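Local coordinates for protein elastinolytic metalloprotease (Pseudoalteromonas sp. CF6-2, PDB 6IK4) that probably acts as a zinc-dependent M23-family endopeptidase that cleaves elastin and bacterial peptidoglycan, this chain being the part that carries the metal site, at residues Leu33-Gly38 with Val119-Leu124. Sequence-based numbering, arbitrary orientation.
Sequences LDFNNG and VHFTLL. With ZN (zinc ion), chain B.
Phe35 and Phe121 form the dense side of this antiparallel strand pair. Their rings meet at a slant, planes 41° apart, with Phe35 CE2 3.7 Å from Phe121 CD2. With CG anti to its carbonyl carbon (chi1 -65°), the Phe35 ring reaches across the strand gap, while its CB rests 3.8 Å from Val119 CG1, a methyl at the ring's edge. Trp9 meets Phe35 edge-to-face and Tyr77 adjoins Phe121, extending the aromatic cluster on this face of the sheet. Backbone hydrogen bonds run both ways between Leu33 and Phe121 and between Phe35 and Val119; Phe121 N to Leu33 O is 2.8 Å. Between these two pairs lies the non-hydrogen-bonded pair Asp34 and His120, whose side chains project from the other face into the zinc site of the M23 peptidase fold. Asp34 OD1 and His120 ND1 each bind the zinc ion at 2.0 Å, the carboxylate and imidazole planes being 51° apart. Asp34 is effectively monodentate, since its OD2 stays 2.8 Å from the metal. In His120, CG lies anti to the backbone N, which brings ND1 of the ring round to the metal, and the far nitrogen NE2 is hydrogen-bonded to Asn23 OD1, which helps fix the ring's rotation. This metal-bearing face is the more open one: Asp34 is partly exposed, with fellow zinc ligand His21 and the predicted catalytic residue His118 beside it.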
loop_
_atom_site.group_PDB
_atom_site.type_symbol
_atom_site.label_atom_id
_atom_site.label_comp_id
_atom_site.label_asym_id
_atom_site.label_seq_id
_atom_site.Cartn_x
_atom_site.Cartn_y
_atom_site.Cartn_z
ATOM N N LEU A 33 -1.117 3.865 -3.315
ATOM C CA LEU A 33 0.077 3.476 -4.057
ATOM C C LEU A 33 -0.036 2.003 -4.401
ATOM O O LEU A 33 -0.571 1.221 -3.612
ATOM C CB LEU A 33 1.357 3.712 -3.230
ATOM C CG LEU A 33 1.672 5.166 -2.884
ATOM C CD1 LEU A 33 2.620 5.229 -1.686
ATOM C CD2 LEU A 33 2.285 5.885 -4.094
ATOM N N ASP A 34 0.462 1.620 -5.578
ATOM C CA ASP A 34 0.554 0.215 -5.957
ATOM C C ASP A 34 1.996 -0.253 -5.759
ATOM O O ASP A 34 2.916 0.304 -6.364
ATOM C CB ASP A 34 0.106 0.010 -7.407
ATOM C CG ASP A 34 -1.356 0.359 -7.608
ATOM O OD1 ASP A 34 -2.105 0.317 -6.620
ATOM O OD2 ASP A 34 -1.761 0.664 -8.747
ATOM N N PHE A 35 2.190 -1.248 -4.887
ATOM C CA PHE A 35 3.506 -1.799 -4.568
ATOM C C PHE A 35 3.654 -3.202 -5.145
ATOM O O PHE A 35 2.722 -4.008 -5.065
ATOM C CB PHE A 35 3.729 -1.922 -3.057
ATOM C CG PHE A 35 3.766 -0.621 -2.310
ATOM C CD1 PHE A 35 4.506 0.455 -2.773
ATOM C CD2 PHE A 35 3.069 -0.490 -1.125
ATOM C CE1 PHE A 35 4.559 1.634 -2.064
ATOM C CE2 PHE A 35 3.098 0.690 -0.409
ATOM C CZ PHE A 35 3.847 1.756 -0.870
ATOM N N ASN A 36 4.843 -3.522 -5.665
ATOM C CA ASN A 36 5.129 -4.910 -6.025
ATOM C C ASN A 36 6.630 -5.151 -5.921
ATOM O O ASN A 36 7.426 -4.219 -6.040
ATOM C CB ASN A 36 4.602 -5.249 -7.427
ATOM C CG ASN A 36 5.547 -4.802 -8.545
ATOM O OD1 ASN A 36 6.404 -5.567 -8.989
ATOM N ND2 ASN A 36 5.383 -3.565 -9.014
ATOM N N ASN A 37 7.021 -6.406 -5.685
ATOM C CA ASN A 37 8.438 -6.700 -5.503
ATOM C C ASN A 37 9.101 -7.238 -6.764
ATOM O O ASN A 37 10.223 -7.742 -6.687
ATOM C CB ASN A 37 8.646 -7.686 -4.344
ATOM C CG ASN A 37 8.320 -9.124 -4.717
ATOM O OD1 ASN A 37 7.582 -9.395 -5.670
ATOM N ND2 ASN A 37 8.865 -10.068 -3.938
ATOM N N GLY A 38 8.432 -7.163 -7.913
ATOM C CA GLY A 38 9.050 -7.628 -9.141
ATOM C C GLY A 38 9.082 -9.131 -9.321
ATOM O O GLY A 38 9.921 -9.638 -10.076
ATOM N N VAL A 119 -0.046 -5.040 -4.552
ATOM C CA VAL A 119 -1.003 -4.620 -3.527
ATOM C C VAL A 119 -1.350 -3.155 -3.763
ATOM O O VAL A 119 -0.466 -2.329 -4.017
ATOM C CB VAL A 119 -0.458 -4.847 -2.104
ATOM C CG1 VAL A 119 0.888 -4.150 -1.898
ATOM C CG2 VAL A 119 -1.480 -4.355 -1.061
ATOM N N HIS A 120 -2.647 -2.853 -3.749
ATOM C CA HIS A 120 -3.163 -1.493 -3.792
ATOM C C HIS A 120 -3.258 -1.028 -2.346
ATOM O O HIS A 120 -4.086 -1.532 -1.587
ATOM C CB HIS A 120 -4.525 -1.488 -4.497
ATOM C CG HIS A 120 -5.280 -0.194 -4.413
ATOM N ND1 HIS A 120 -5.061 0.856 -5.277
ATOM C CD2 HIS A 120 -6.302 0.187 -3.610
ATOM C CE1 HIS A 120 -5.900 1.839 -4.996
ATOM N NE2 HIS A 120 -6.664 1.459 -3.987
ATOM N N PHE A 121 -2.396 -0.089 -1.968
ATOM C CA PHE A 121 -2.213 0.357 -0.585
ATOM C C PHE A 121 -2.815 1.750 -0.412
ATOM O O PHE A 121 -2.459 2.663 -1.155
ATOM C CB PHE A 121 -0.712 0.357 -0.278
ATOM C CG PHE A 121 -0.328 0.929 1.062
ATOM C CD1 PHE A 121 -0.325 0.136 2.199
ATOM C CD2 PHE A 121 0.119 2.240 1.160
ATOM C CE1 PHE A 121 0.070 0.656 3.431
ATOM C CE2 PHE A 121 0.509 2.769 2.387
ATOM C CZ PHE A 121 0.488 1.973 3.517
ATOM N N THR A 122 -3.693 1.929 0.588
ATOM C CA THR A 122 -4.463 3.166 0.736
ATOM C C THR A 122 -4.382 3.678 2.169
ATOM O O THR A 122 -4.507 2.893 3.112
ATOM C CB THR A 122 -5.952 2.952 0.372
ATOM O OG1 THR A 122 -6.060 2.418 -0.954
ATOM C CG2 THR A 122 -6.792 4.273 0.510
ATOM N N LEU A 123 -4.204 4.994 2.322
ATOM C CA LEU A 123 -4.238 5.660 3.625
ATOM C C LEU A 123 -5.619 6.261 3.868
ATOM O O LEU A 123 -6.164 6.959 2.999
ATOM C CB LEU A 123 -3.180 6.763 3.711
ATOM C CG LEU A 123 -3.128 7.537 5.041
ATOM C CD1 LEU A 123 -2.669 6.622 6.189
ATOM C CD2 LEU A 123 -2.219 8.777 4.945
ATOM N N LEU A 124 -6.162 6.032 5.063
ATOM C CA LEU A 124 -7.466 6.544 5.426
ATOM C C LEU A 124 -7.370 7.241 6.775
ATOM O O LEU A 124 -6.466 6.975 7.569
ATOM C CB LEU A 124 -8.515 5.423 5.505
ATOM C CG LEU A 124 -8.734 4.578 4.252
ATOM C CD1 LEU A 124 -7.929 3.313 4.343
ATOM C CD2 LEU A 124 -10.213 4.260 4.086
HETATM ZN ZN ZN B . -3.928 1.137 -6.958
#